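Secreted protein (Streptomyces lividans TK24, PDB 5LXZ) probably works as a copper metalloradical oxidase of the galactose oxidase-like AA5 family, pairing a copper ion with a protein radical to oxidise alcohol or aldehyde groups. Local coordinates at residues D416-G422 against Q437-P443; S380-I385 against D397-K403; R224-E228 against K238-M242; N27-A31 against L78-H83. The protein carries 1 engineered substitution. One frame throughout, in Å; residues are numbered along the deposited sequence.

From the N terminus, contact 4 comes first: its 46-residue loop takes in most of one propeller blade and brings 27-31 against 78-83, beside the copper centre. Contact 3 (224-228 with 238-242) then closes a short hairpin at the outer side of the blade that 81-85 opens; Phe227 and Leu78 join the two contacts, whose centres lie about 15 Å apart. Contact 2 (380-385 with 397-403) and contact 1 (416-422 with 437-443) follow in consecutive blades and touch through Gln437 with Glu402 and Tyr441 with Pro399. All four loops are in series, with no nesting or crossing. Contacts 1 and 3 lie on opposite sides of the chain's centre, about 35 Å apart between centres.

Contact 1 (D416-G422 against Q437-P443); sequences DSVLVSG and QARLYHP
The two middle strands of a four-stranded Kelch blade meet here, 418-421 running antiparallel to 438-442, with Val418 opposite Tyr441 and Val420 opposite Arg439 as hydrogen-bonded pairs. Val420 N reaches Arg439 O at 2.8 Å, nearly straight at 173°, and beyond the strand Gly422 N closes on Gln437 O at 3.0 Å. On the face carrying Leu419, Ser421, Ala438 and Leu440, the leucines cross obliquely, Leu419 CD1 lying 4.0 Å from Leu440 CD2, while Ser421 OG rests 3.4 Å from Ala438 CB; Trp15 and Phe474 cover this side. On the other face the edge of the Tyr441 ring meets Val418 CG2, and Tyr441 OH bonds to Asn446. Arg439, extended from CG to NE, holds Gln437 OE1 end-on with both NH1 and NH2, each at 2.9 Å and the oxygen in the guanidinium plane. A water in that same plane links Arg439 NH1 to Val420 O. At the entry to the first strand, Asp416 forms salt bridges to Arg539 and Lys537. The chemistry is divided: the Leu419 face is mostly apolar, with Ser421 the polar exception, whereas the Arg439 guanidinium is probably held in orientation by the Gln437 amide oxygen and tied through water to the partner strand.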
loop_
_atom_site.group_PDB
_atom_site.type_symbol
_atom_site.label_atom_id
_atom_site.label_comp_id
_atom_site.label_asym_id
_atom_site.label_seq_id
_atom_site.Cartn_x
_atom_site.Cartn_y
_atom_site.Cartn_z
ATOM N N ASP A 416 16.353 14.814 2.853
ATOM C CA ASP A 416 16.798 13.613 2.118
ATOM C C ASP A 416 16.975 12.385 2.986
ATOM O O ASP A 416 17.325 11.301 2.460
ATOM C CB ASP A 416 18.019 13.814 1.243
ATOM C CG ASP A 416 17.836 14.868 0.207
ATOM O OD1 ASP A 416 16.706 15.102 -0.258
ATOM O OD2 ASP A 416 18.858 15.470 -0.225
ATOM N N SER A 417 16.718 12.485 4.275
ATOM C CA SER A 417 16.583 11.290 5.089
ATOM C C SER A 417 15.249 10.587 4.849
ATOM O O SER A 417 14.319 11.167 4.298
ATOM C CB SER A 417 16.807 11.607 6.569
ATOM O OG SER A 417 15.765 12.314 7.158
ATOM N N VAL A 418 15.210 9.315 5.199
ATOM C CA VAL A 418 13.996 8.526 5.171
ATOM C C VAL A 418 13.750 7.989 6.571
ATOM O O VAL A 418 14.575 7.287 7.124
ATOM C CB VAL A 418 14.069 7.370 4.171
ATOM C CG1 VAL A 418 12.737 6.601 4.144
ATOM C CG2 VAL A 418 14.386 7.899 2.779
ATOM N N LEU A 419 12.622 8.295 7.144
ATOM C CA LEU A 419 12.214 7.773 8.436
ATOM C C LEU A 419 11.625 6.398 8.289
ATOM O O LEU A 419 10.599 6.261 7.602
ATOM C CB LEU A 419 11.227 8.709 9.121
ATOM C CG LEU A 419 10.681 8.310 10.477
ATOM C CD1 LEU A 419 11.767 8.216 11.526
ATOM C CD2 LEU A 419 9.561 9.262 10.900
ATOM N N VAL A 420 12.227 5.391 8.912
ATOM C CA VAL A 420 11.794 4.009 8.859
ATOM C C VAL A 420 11.447 3.613 10.273
ATOM O O VAL A 420 12.319 3.651 11.168
ATOM C CB VAL A 420 12.897 3.113 8.278
ATOM C CG1 VAL A 420 12.463 1.668 8.290
ATOM C CG2 VAL A 420 13.267 3.572 6.885
ATOM N N SER A 421 10.189 3.306 10.524
ATOM C CA SER A 421 9.688 3.157 11.893
ATOM C C SER A 421 8.667 2.056 12.021
ATOM O O SER A 421 7.888 1.792 11.113
ATOM C CB SER A 421 9.094 4.514 12.354
ATOM O OG SER A 421 8.736 4.512 13.723
ATOM N N GLY A 422 8.605 1.488 13.212
ATOM C CA GLY A 422 7.556 0.572 13.541
ATOM C C GLY A 422 7.645 -0.734 12.806
ATOM O O GLY A 422 8.739 -1.180 12.414
ATOM N N GLN A 437 10.777 0.853 17.423
ATOM C CA GLN A 437 12.053 1.412 17.008
ATOM C C GLN A 437 11.857 2.264 15.793
ATOM O O GLN A 437 10.988 1.942 14.955
ATOM C CB GLN A 437 13.085 0.361 16.646
ATOM C CG GLN A 437 13.428 -0.567 17.781
ATOM C CD GLN A 437 14.450 -1.607 17.399
ATOM O OE1 GLN A 437 14.877 -1.720 16.253
ATOM N NE2 GLN A 437 14.827 -2.421 18.386
ATOM N N ALA A 438 12.577 3.353 15.721
ATOM C CA ALA A 438 12.611 4.224 14.560
ATOM C C ALA A 438 14.033 4.546 14.180
ATOM O O ALA A 438 14.898 4.701 15.070
ATOM C CB ALA A 438 11.844 5.511 14.808
ATOM N N ARG A 439 14.275 4.744 12.897
ATOM C CA ARG A 439 15.552 5.047 12.348
ATOM C C ARG A 439 15.411 6.078 11.255
ATOM O O ARG A 439 14.385 6.145 10.563
ATOM C CB ARG A 439 16.198 3.819 11.721
ATOM C CG ARG A 439 16.564 2.746 12.716
ATOM C CD ARG A 439 16.782 1.433 11.996
ATOM N NE ARG A 439 17.297 0.425 12.925
ATOM C CZ ARG A 439 16.577 -0.202 13.846
ATOM N NH1 ARG A 439 15.265 -0.027 13.951
ATOM N NH2 ARG A 439 17.182 -1.048 14.710
ATOM N N LEU A 440 16.457 6.854 11.075
ATOM C CA LEU A 440 16.650 7.634 9.878
ATOM C C LEU A 440 17.632 6.952 8.964
ATOM O O LEU A 440 18.769 6.628 9.380
ATOM C CB LEU A 440 17.121 9.054 10.205
ATOM C CG LEU A 440 16.174 9.952 10.969
ATOM C CD1 LEU A 440 16.902 11.208 11.388
ATOM C CD2 LEU A 440 14.909 10.298 10.187
ATOM N N TYR A 441 17.239 6.701 7.718
ATOM C CA TYR A 441 18.156 6.241 6.677
ATOM C C TYR A 441 18.736 7.472 6.009
ATOM O O TYR A 441 18.014 8.409 5.665
ATOM C CB TYR A 441 17.419 5.411 5.634
ATOM C CG TYR A 441 18.302 5.033 4.489
ATOM C CD1 TYR A 441 19.371 4.141 4.665
ATOM C CD2 TYR A 441 18.147 5.612 3.243
ATOM C CE1 TYR A 441 20.234 3.856 3.609
ATOM C CE2 TYR A 441 18.960 5.294 2.194
ATOM C CZ TYR A 441 20.021 4.420 2.376
ATOM O OH TYR A 441 20.850 4.145 1.320
ATOM N N HIS A 442 20.048 7.477 5.839
ATOM C CA HIS A 442 20.744 8.575 5.230
ATOM C C HIS A 442 21.307 8.080 3.899
ATOM O O HIS A 442 22.234 7.280 3.906
ATOM C CB HIS A 442 21.874 8.990 6.164
ATOM C CG HIS A 442 21.398 9.581 7.451
ATOM N ND1 HIS A 442 20.800 10.826 7.514
ATOM C CD2 HIS A 442 21.404 9.097 8.707
ATOM C CE1 HIS A 442 20.473 11.086 8.768
ATOM N NE2 HIS A 442 20.840 10.059 9.513
ATOM N N PRO A 443 20.722 8.489 2.756
ATOM C CA PRO A 443 21.215 7.955 1.457
ATOM C C PRO A 443 22.677 8.303 1.156
ATOM O O PRO A 443 23.369 7.525 0.494
ATOM C CB PRO A 443 20.281 8.582 0.413
ATOM C CG PRO A 443 19.075 8.991 1.174
ATOM C CD PRO A 443 19.471 9.254 2.602
HETATM O O HOH W 1 13.343 1.242 12.280
HETATM O O HOH W 2 11.236 -0.374 13.166
#

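Contact 2 (S380-I385 against D397-K403); sequences SEKTRI and DGPSLEK
Thr383 and Gly398 form the tight heart of this contact. Thr383 O accepts from Gly398 N at 2.8 Å, the donor standing well above the carbonyl plane, and Thr383 OG1 donates to Pro399 O at 2.7 Å. With chi1 at 66°, OG1 sits between the backbone N and the carbonyl carbon of its own residue, which sets it against Gly398 and Pro399 O; a CB on that glycine would clash with OG1 and with Ile385 CD1. Further along, Leu401 N bonds to Glu381 O at 2.8 Å, and Leu401 CB and CG lean on the same oxygen. The opposite character appears toward solvent. There Lys382, stretched beyond CG, brings NZ to the syn side of Asp397 OD2 at 2.9 Å, a salt bridge whose carboxylate has a second partner in Ser344 through OD1. Glu381 OE2 meets the other segment through waters, one shared with Ser400 OG and another with Leu401 O, while a third water joins Thr383 N, Gly398 O and Ser400 OG. Pro399 and Leu401 pack on Phe448 of the following blade. A blade's outermost strand, 395-397, leaving its sheet in a connection to the innermost strand of the next, 409-412, is the blade-to-blade passage of a beta-propeller.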
loop_
_atom_site.group_PDB
_atom_site.type_symbol
_atom_site.label_atom_id
_atom_site.label_comp_id
_atom_site.label_asym_id
_atom_site.label_seq_id
_atom_site.Cartn_x
_atom_site.Cartn_y
_atom_site.Cartn_z
ATOM N N SER A 380 11.966 -10.216 7.450
ATOM C CA SER A 380 13.241 -9.748 6.940
ATOM C C SER A 380 13.748 -8.527 7.699
ATOM O O SER A 380 12.988 -7.590 7.947
ATOM C CB SER A 380 13.104 -9.338 5.473
ATOM O OG SER A 380 14.324 -8.888 4.953
ATOM N N GLU A 381 15.018 -8.522 8.062
ATOM C CA GLU A 381 15.648 -7.348 8.594
ATOM C C GLU A 381 16.380 -6.524 7.525
ATOM O O GLU A 381 17.034 -5.530 7.840
ATOM C CB GLU A 381 16.607 -7.717 9.747
ATOM C CG GLU A 381 17.829 -8.458 9.278
ATOM C CD GLU A 381 18.672 -8.957 10.448
ATOM O OE1 GLU A 381 18.115 -9.408 11.475
ATOM O OE2 GLU A 381 19.885 -8.848 10.291
ATOM N N LYS A 382 16.281 -6.904 6.254
ATOM C CA LYS A 382 17.074 -6.280 5.225
ATOM C C LYS A 382 16.422 -5.093 4.563
ATOM O O LYS A 382 15.171 -5.011 4.436
ATOM C CB LYS A 382 17.499 -7.298 4.170
ATOM C CG LYS A 382 18.472 -8.296 4.799
ATOM C CD LYS A 382 19.043 -9.287 3.816
ATOM C CE LYS A 382 20.243 -10.004 4.471
ATOM N NZ LYS A 382 21.062 -10.632 3.420
ATOM N N THR A 383 17.292 -4.211 4.102
ATOM C CA THR A 383 16.967 -3.281 3.045
ATOM C C THR A 383 17.647 -3.708 1.783
ATOM O O THR A 383 18.759 -4.253 1.804
ATOM C CB THR A 383 17.292 -1.805 3.355
ATOM O OG1 THR A 383 18.685 -1.623 3.479
ATOM C CG2 THR A 383 16.586 -1.377 4.604
ATOM N N ARG A 384 16.987 -3.470 0.656
ATOM C CA ARG A 384 17.531 -3.853 -0.651
ATOM C C ARG A 384 17.364 -2.654 -1.556
ATOM O O ARG A 384 16.261 -2.137 -1.645
ATOM C CB ARG A 384 16.859 -5.093 -1.201
ATOM C CG ARG A 384 16.790 -6.281 -0.240
ATOM C CD ARG A 384 15.680 -6.167 0.801
ATOM N NE ARG A 384 14.878 -7.379 0.920
ATOM C CZ ARG A 384 13.751 -7.428 1.601
ATOM N NH1 ARG A 384 13.372 -6.389 2.329
ATOM N NH2 ARG A 384 12.971 -8.509 1.553
ATOM N N ILE A 385 18.413 -2.254 -2.258
ATOM C CA ILE A 385 18.407 -1.024 -3.021
ATOM C C ILE A 385 18.717 -1.341 -4.464
ATOM O O ILE A 385 19.713 -2.036 -4.726
ATOM C CB ILE A 385 19.437 -0.045 -2.483
ATOM C CG1 ILE A 385 19.147 0.288 -1.023
ATOM C CG2 ILE A 385 19.437 1.197 -3.343
ATOM C CD1 ILE A 385 20.208 1.100 -0.316
ATOM N N ASP A 397 22.109 -5.317 -1.076
ATOM C CA ASP A 397 21.656 -5.055 0.281
ATOM C C ASP A 397 22.114 -3.676 0.733
ATOM O O ASP A 397 23.248 -3.246 0.450
ATOM C CB ASP A 397 22.189 -6.093 1.289
ATOM C CG ASP A 397 21.582 -7.452 1.123
ATOM O OD1 ASP A 397 20.691 -7.622 0.266
ATOM O OD2 ASP A 397 21.979 -8.396 1.876
ATOM N N GLY A 398 21.215 -2.986 1.433
ATOM C CA GLY A 398 21.553 -1.768 2.169
ATOM C C GLY A 398 21.769 -2.116 3.633
ATOM O O GLY A 398 21.972 -3.283 4.012
ATOM N N PRO A 399 21.723 -1.106 4.498
ATOM C CA PRO A 399 21.874 -1.381 5.914
ATOM C C PRO A 399 20.722 -2.188 6.468
ATOM O O PRO A 399 19.557 -2.043 6.026
ATOM C CB PRO A 399 21.908 0.031 6.544
ATOM C CG PRO A 399 21.096 0.846 5.611
ATOM C CD PRO A 399 21.369 0.312 4.240
ATOM N N SER A 400 21.007 -3.003 7.468
ATOM C CA SER A 400 19.981 -3.805 8.088
ATOM C C SER A 400 19.337 -3.191 9.313
ATOM O O SER A 400 19.963 -2.397 10.020
ATOM C CB SER A 400 20.519 -5.174 8.465
ATOM O OG SER A 400 20.877 -5.865 7.290
ATOM N N LEU A 401 18.101 -3.596 9.559
ATOM C CA LEU A 401 17.408 -3.373 10.804
ATOM C C LEU A 401 17.951 -4.358 11.834
ATOM O O LEU A 401 18.699 -5.291 11.485
ATOM C CB LEU A 401 15.919 -3.603 10.605
ATOM C CG LEU A 401 15.272 -2.741 9.524
ATOM C CD1 LEU A 401 13.906 -3.280 9.143
ATOM C CD2 LEU A 401 15.173 -1.298 9.965
ATOM N N GLU A 402 17.574 -4.181 13.081
ATOM C CA GLU A 402 17.988 -5.113 14.140
ATOM C C GLU A 402 17.202 -6.418 14.073
ATOM O O GLU A 402 17.773 -7.472 14.312
ATOM C CB GLU A 402 17.895 -4.483 15.543
ATOM C CG GLU A 402 18.287 -5.435 16.679
ATOM C CD GLU A 402 17.923 -4.981 18.077
ATOM O OE1 GLU A 402 17.218 -3.985 18.251
ATOM O OE2 GLU A 402 18.384 -5.661 19.045
ATOM N N LYS A 403 15.915 -6.363 13.757
ATOM C CA LYS A 403 15.020 -7.499 13.827
ATOM C C LYS A 403 14.285 -7.598 12.511
ATOM O O LYS A 403 14.107 -6.600 11.853
ATOM C CB LYS A 403 13.978 -7.257 14.924
ATOM C CG LYS A 403 14.605 -7.204 16.311
ATOM C CD LYS A 403 13.591 -6.763 17.330
ATOM C CE LYS A 403 14.276 -6.623 18.679
ATOM N NZ LYS A 403 13.298 -6.367 19.750
HETATM O O HOH W 3 21.055 -8.578 7.863
HETATM O O HOH W 4 20.980 -6.673 11.989
HETATM O O HOH W 5 20.147 -5.177 4.676
#

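Contact 3 (R224-E228 against K238-M242); sequences RDAFE and KVDPM
Two backbone hydrogen bonds, Val239 N to Ala226 O at 3.1 Å and Met242 N to Arg224 O at 2.9 Å, bracket segments running 137° apart, with Phe227 and Lys238 as a non-hydrogen-bonded antiparallel pair. Between the two bonds a water replaces direct pairing, accepting from Ala226 N and donating to Val239 O. Ala226 CB points toward 238-242 and comes within 3.4 Å of Asp240 O, with Val239 CG2 beside it. The two branches of Val239 divide the work: CG2 lies against Ala226, and CG1 meets Glu228 CG at 3.9 Å, where the two side chains cross at about a right angle. The carboxylate of Glu228 goes on to Tyr279 and Asn90. Phe227 brings CD2 and CE2 against Lys238 at the end of strand 235-238, CD2 standing 3.6 Å from Lys238 CA, and the far side of the ring reaches Leu78 CD2, with Pro75 and Ser76 nearby. An alanine at Phe227 is likely to open a gap between Lys238 and Leu78 and leave both without the apolar surface they share. At the other end the straight chain of Arg224, its CG opposite the carbonyl carbon (chi1 -60°), runs alongside Met242 O, with CB 3.4 Å from that oxygen, and its NE bonds to His243 O. Strand 226-230 is flanked in its antiparallel sheet by 91-102 and 235-238; past the latter, Val239 and Met242 lead toward the next blade, packing on Tyr279 of strand 277-280 and Trp286 of strand 285-288.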
loop_
_atom_site.group_PDB
_atom_site.type_symbol
_atom_site.label_atom_id
_atom_site.label_comp_id
_atom_site.label_asym_id
_atom_site.label_seq_id
_atom_site.Cartn_x
_atom_site.Cartn_y
_atom_site.Cartn_z
ATOM N N ARG A 224 -16.336 -2.382 -7.461
ATOM C CA ARG A 224 -15.890 -1.632 -8.626
ATOM C C ARG A 224 -15.848 -0.128 -8.406
ATOM O O ARG A 224 -15.339 0.589 -9.266
ATOM C CB ARG A 224 -16.792 -1.909 -9.818
ATOM C CG ARG A 224 -16.835 -3.360 -10.223
ATOM C CD ARG A 224 -17.755 -3.642 -11.421
ATOM N NE ARG A 224 -17.620 -5.076 -11.686
ATOM C CZ ARG A 224 -18.234 -6.073 -11.009
ATOM N NH1 ARG A 224 -19.115 -5.833 -10.029
ATOM N NH2 ARG A 224 -17.964 -7.347 -11.309
ATOM N N ASP A 225 -16.419 0.353 -7.309
ATOM C CA ASP A 225 -16.658 1.768 -7.094
ATOM C C ASP A 225 -15.416 2.621 -7.232
ATOM O O ASP A 225 -14.337 2.221 -6.765
ATOM C CB ASP A 225 -17.213 2.032 -5.695
ATOM C CG ASP A 225 -18.508 1.291 -5.398
ATOM O OD1 ASP A 225 -18.765 0.189 -5.934
ATOM O OD2 ASP A 225 -19.275 1.815 -4.549
ATOM N N ALA A 226 -15.567 3.804 -7.791
ATOM C CA ALA A 226 -14.506 4.782 -7.863
ATOM C C ALA A 226 -14.986 6.182 -7.606
ATOM O O ALA A 226 -16.111 6.570 -8.029
ATOM C CB ALA A 226 -13.818 4.716 -9.195
ATOM N N PHE A 227 -14.137 6.984 -6.970
ATOM C CA PHE A 227 -14.485 8.356 -6.640
ATOM C C PHE A 227 -13.254 9.230 -6.832
ATOM O O PHE A 227 -12.133 8.743 -6.794
ATOM C CB PHE A 227 -14.872 8.464 -5.153
ATOM C CG PHE A 227 -16.021 7.601 -4.755
ATOM C CD1 PHE A 227 -15.835 6.271 -4.424
ATOM C CD2 PHE A 227 -17.319 8.101 -4.833
ATOM C CE1 PHE A 227 -16.911 5.457 -4.097
ATOM C CE2 PHE A 227 -18.395 7.267 -4.537
ATOM C CZ PHE A 227 -18.190 5.977 -4.158
ATOM N N GLU A 228 -13.462 10.518 -7.012
ATOM C CA GLU A 228 -12.414 11.484 -6.811
ATOM C C GLU A 228 -12.703 12.212 -5.513
ATOM O O GLU A 228 -13.785 12.752 -5.353
ATOM C CB GLU A 228 -12.302 12.442 -7.960
ATOM C CG GLU A 228 -11.803 11.814 -9.256
ATOM C CD GLU A 228 -11.600 12.830 -10.370
ATOM O OE1 GLU A 228 -11.554 14.062 -10.078
ATOM O OE2 GLU A 228 -11.458 12.435 -11.546
ATOM N N LYS A 238 -18.492 10.789 -7.131
ATOM C CA LYS A 238 -18.575 9.550 -7.851
ATOM C C LYS A 238 -18.120 9.755 -9.300
ATOM O O LYS A 238 -18.494 10.748 -9.942
ATOM C CB LYS A 238 -20.027 9.044 -7.860
ATOM C CG LYS A 238 -20.200 7.679 -8.497
ATOM C CD LYS A 238 -21.568 7.090 -8.142
ATOM C CE LYS A 238 -21.657 5.605 -8.420
ATOM N NZ LYS A 238 -21.601 5.290 -9.870
ATOM N N VAL A 239 -17.265 8.860 -9.780
ATOM C CA VAL A 239 -16.876 8.788 -11.171
ATOM C C VAL A 239 -17.227 7.427 -11.711
ATOM O O VAL A 239 -17.797 6.606 -11.010
ATOM C CB VAL A 239 -15.364 9.156 -11.351
ATOM C CG1 VAL A 239 -15.129 10.599 -10.901
ATOM C CG2 VAL A 239 -14.407 8.144 -10.702
ATOM N N ASP A 240 -16.844 7.127 -12.952
ATOM C CA ASP A 240 -17.212 5.800 -13.475
ATOM C C ASP A 240 -16.601 4.700 -12.617
ATOM O O ASP A 240 -15.421 4.827 -12.221
ATOM C CB ASP A 240 -16.717 5.580 -14.898
ATOM C CG ASP A 240 -17.525 6.300 -15.936
ATOM O OD1 ASP A 240 -18.376 7.173 -15.598
ATOM O OD2 ASP A 240 -17.198 6.033 -17.115
ATOM N N PRO A 241 -17.361 3.628 -12.363
ATOM C CA PRO A 241 -16.749 2.477 -11.713
ATOM C C PRO A 241 -15.744 1.783 -12.638
ATOM O O PRO A 241 -15.825 1.880 -13.857
ATOM C CB PRO A 241 -17.935 1.562 -11.472
ATOM C CG PRO A 241 -18.895 1.854 -12.599
ATOM C CD PRO A 241 -18.776 3.338 -12.740
ATOM N N MET A 242 -14.782 1.095 -12.034
ATOM C CA MET A 242 -13.905 0.226 -12.782
ATOM C C MET A 242 -14.695 -0.909 -13.449
ATOM O O MET A 242 -15.799 -1.263 -13.017
ATOM C CB MET A 242 -12.847 -0.401 -11.866
ATOM C CG MET A 242 -11.922 0.623 -11.308
ATOM S SD MET A 242 -10.653 -0.092 -10.243
ATOM C CE MET A 242 -11.659 -0.791 -8.945
HETATM O O HOH W 6 -18.131 4.529 -9.168
#

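Contact 4 (N27-A31 against L78-H83); sequences NTIHA and LFCTGH. With EDO (1,2-ethanediol), chain P.
This buried contact is a histidine pair with an Ile29-Phe79 apolar contact beside it, placed near the middle of the protein where strand 30-33 faces the turn that leads into strand 81-85. His30 ND1 and His83 NE2 are 2.9 Å apart in a hydrogen bond for which either ring may be the donor. The rings meet rim to rim with their planes at 81°, His83 NE2 lying in the plane of the His30 ring. His30 CG stands opposite the carbonyl carbon (chi1 -54°), which carries the imidazole over to the turn: NE2 receives a weak bond from Cys80 N at 3.3 Å, and Thr81 OG1 lies over one ring face, 3.4 Å from CE1. That hydroxyl donates to Leu78 O at 2.7 Å, bracing the type II turn from Leu78 to Thr81. Replacing His30 by alanine is likely to leave His83 NE2 without its mate and its ring freer to turn. Ile29 and His30 both face Val42 in a classic beta bulge, within a sheet whose edge strand, 545-547, comes from the early-set region and runs up to the copper ligand His548. Ile29 places CD1 3.5 Å from Phe79 CD1. The Phe79 side chain is about 4 Å from a copper ion and its ring meets that of the ligand His461, while Cys80, modelled in two conformations, has a backbone bond to Tyr248, another ligand, consistent with the tyrosyl-cysteine cofactor of this family. Over one face of the His83 ring lies O1 of an ethanediol, probably from the crystallisation liquor, whose O2 accepts from His83 N at 3.2 Å.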
loop_
_atom_site.group_PDB
_atom_site.type_symbol
_atom_site.label_atom_id
_atom_site.label_comp_id
_atom_site.label_asym_id
_atom_site.label_seq_id
_atom_site.Cartn_x
_atom_site.Cartn_y
_atom_site.Cartn_z
ATOM N N ASN A 27 -11.067 3.574 12.785
ATOM C CA ASN A 27 -9.946 2.697 12.459
ATOM C C ASN A 27 -9.317 3.159 11.142
ATOM O O ASN A 27 -9.641 2.620 10.095
ATOM C CB ASN A 27 -10.388 1.255 12.337
ATOM C CG ASN A 27 -10.978 0.691 13.626
ATOM O OD1 ASN A 27 -10.920 1.315 14.687
ATOM N ND2 ASN A 27 -11.504 -0.507 13.525
ATOM N N THR A 28 -8.450 4.155 11.216
ATOM C CA THR A 28 -7.841 4.681 9.998
ATOM C C THR A 28 -6.909 3.648 9.377
ATOM O O THR A 28 -5.934 3.212 9.990
ATOM C CB THR A 28 -7.037 5.972 10.277
ATOM O OG1 THR A 28 -7.902 6.923 10.900
ATOM C CG2 THR A 28 -6.474 6.549 8.980
ATOM N N ILE A 29 -7.171 3.320 8.129
ATOM C CA ILE A 29 -6.386 2.332 7.372
ATOM C C ILE A 29 -5.692 2.969 6.149
ATOM O O ILE A 29 -4.692 2.437 5.673
ATOM C CB ILE A 29 -7.254 1.130 6.970
ATOM C CG1 ILE A 29 -7.708 0.422 8.268
ATOM C CG2 ILE A 29 -6.538 0.156 6.061
ATOM C CD1 ILE A 29 -8.800 -0.582 8.043
ATOM N N HIS A 30 -6.152 4.125 5.686
ATOM C CA HIS A 30 -5.539 4.860 4.605
ATOM C C HIS A 30 -5.435 6.285 5.052
ATOM O O HIS A 30 -6.379 6.814 5.672
ATOM C CB HIS A 30 -6.474 4.864 3.386
ATOM C CG HIS A 30 -6.927 3.522 2.932
ATOM N ND1 HIS A 30 -6.468 2.922 1.777
ATOM C CD2 HIS A 30 -7.794 2.643 3.476
ATOM C CE1 HIS A 30 -7.042 1.739 1.629
ATOM N NE2 HIS A 30 -7.820 1.533 2.665
ATOM N N ALA A 31 -4.383 6.972 4.654
ATOM C CA ALA A 31 -4.344 8.402 4.819
ATOM C C ALA A 31 -3.629 9.056 3.669
ATOM O O ALA A 31 -2.747 8.445 3.038
ATOM C CB ALA A 31 -3.720 8.790 6.132
ATOM N N LEU A 78 -14.685 2.052 1.595
ATOM C CA LEU A 78 -13.390 2.449 1.000
ATOM C C LEU A 78 -12.182 1.883 1.700
ATOM O O LEU A 78 -11.058 2.173 1.330
ATOM C CB LEU A 78 -13.293 3.946 0.919
ATOM C CG LEU A 78 -14.397 4.565 0.098
ATOM C CD1 LEU A 78 -14.164 6.062 0.043
ATOM C CD2 LEU A 78 -14.551 3.932 -1.280
ATOM N N PHE A 79 -12.406 1.034 2.674
ATOM C CA PHE A 79 -11.385 0.175 3.205
ATOM C C PHE A 79 -10.968 -0.717 2.019
ATOM O O PHE A 79 -11.803 -1.133 1.269
ATOM C CB PHE A 79 -12.080 -0.588 4.387
ATOM C CG PHE A 79 -11.392 -1.811 4.872
ATOM C CD1 PHE A 79 -10.026 -1.860 5.041
ATOM C CD2 PHE A 79 -12.159 -2.944 5.211
ATOM C CE1 PHE A 79 -9.420 -3.002 5.523
ATOM C CE2 PHE A 79 -11.565 -4.083 5.654
ATOM C CZ PHE A 79 -10.187 -4.116 5.827
ATOM N N CYS A 80 -9.713 -1.034 1.844
ATOM C CA CYS A 80 -9.347 -1.946 0.703
ATOM C C CYS A 80 -9.281 -1.263 -0.659
ATOM O O CYS A 80 -9.264 -1.938 -1.680
ATOM C CB CYS A 80 -10.288 -3.189 0.496
ATOM S SG CYS A 80 -10.734 -4.273 1.878
ATOM N N THR A 81 -9.285 0.063 -0.692
ATOM C CA THR A 81 -9.135 0.768 -1.956
ATOM C C THR A 81 -7.702 1.022 -2.319
ATOM O O THR A 81 -6.809 0.894 -1.495
ATOM C CB THR A 81 -9.761 2.176 -1.837
ATOM O OG1 THR A 81 -9.293 2.805 -0.624
ATOM C CG2 THR A 81 -11.203 2.094 -1.858
ATOM N N GLY A 82 -7.470 1.397 -3.587
ATOM C CA GLY A 82 -6.224 1.967 -4.034
ATOM C C GLY A 82 -6.453 3.438 -4.313
ATOM O O GLY A 82 -7.593 3.873 -4.467
ATOM N N HIS A 83 -5.389 4.228 -4.391
ATOM C CA HIS A 83 -5.569 5.668 -4.450
ATOM C C HIS A 83 -4.300 6.368 -4.843
ATOM O O HIS A 83 -3.204 5.961 -4.410
ATOM C CB HIS A 83 -6.098 6.247 -3.164
ATOM C CG HIS A 83 -5.507 5.645 -1.953
ATOM N ND1 HIS A 83 -4.153 5.566 -1.735
ATOM C CD2 HIS A 83 -6.092 5.028 -0.911
ATOM C CE1 HIS A 83 -3.932 4.983 -0.573
ATOM N NE2 HIS A 83 -5.088 4.627 -0.068
HETATM C C1 EDO P . -2.330 1.684 -3.077
HETATM O O1 EDO P . -3.230 2.698 -2.597
HETATM C C2 EDO P . -1.567 2.215 -4.238
HETATM O O2 EDO P . -2.573 2.870 -5.019
#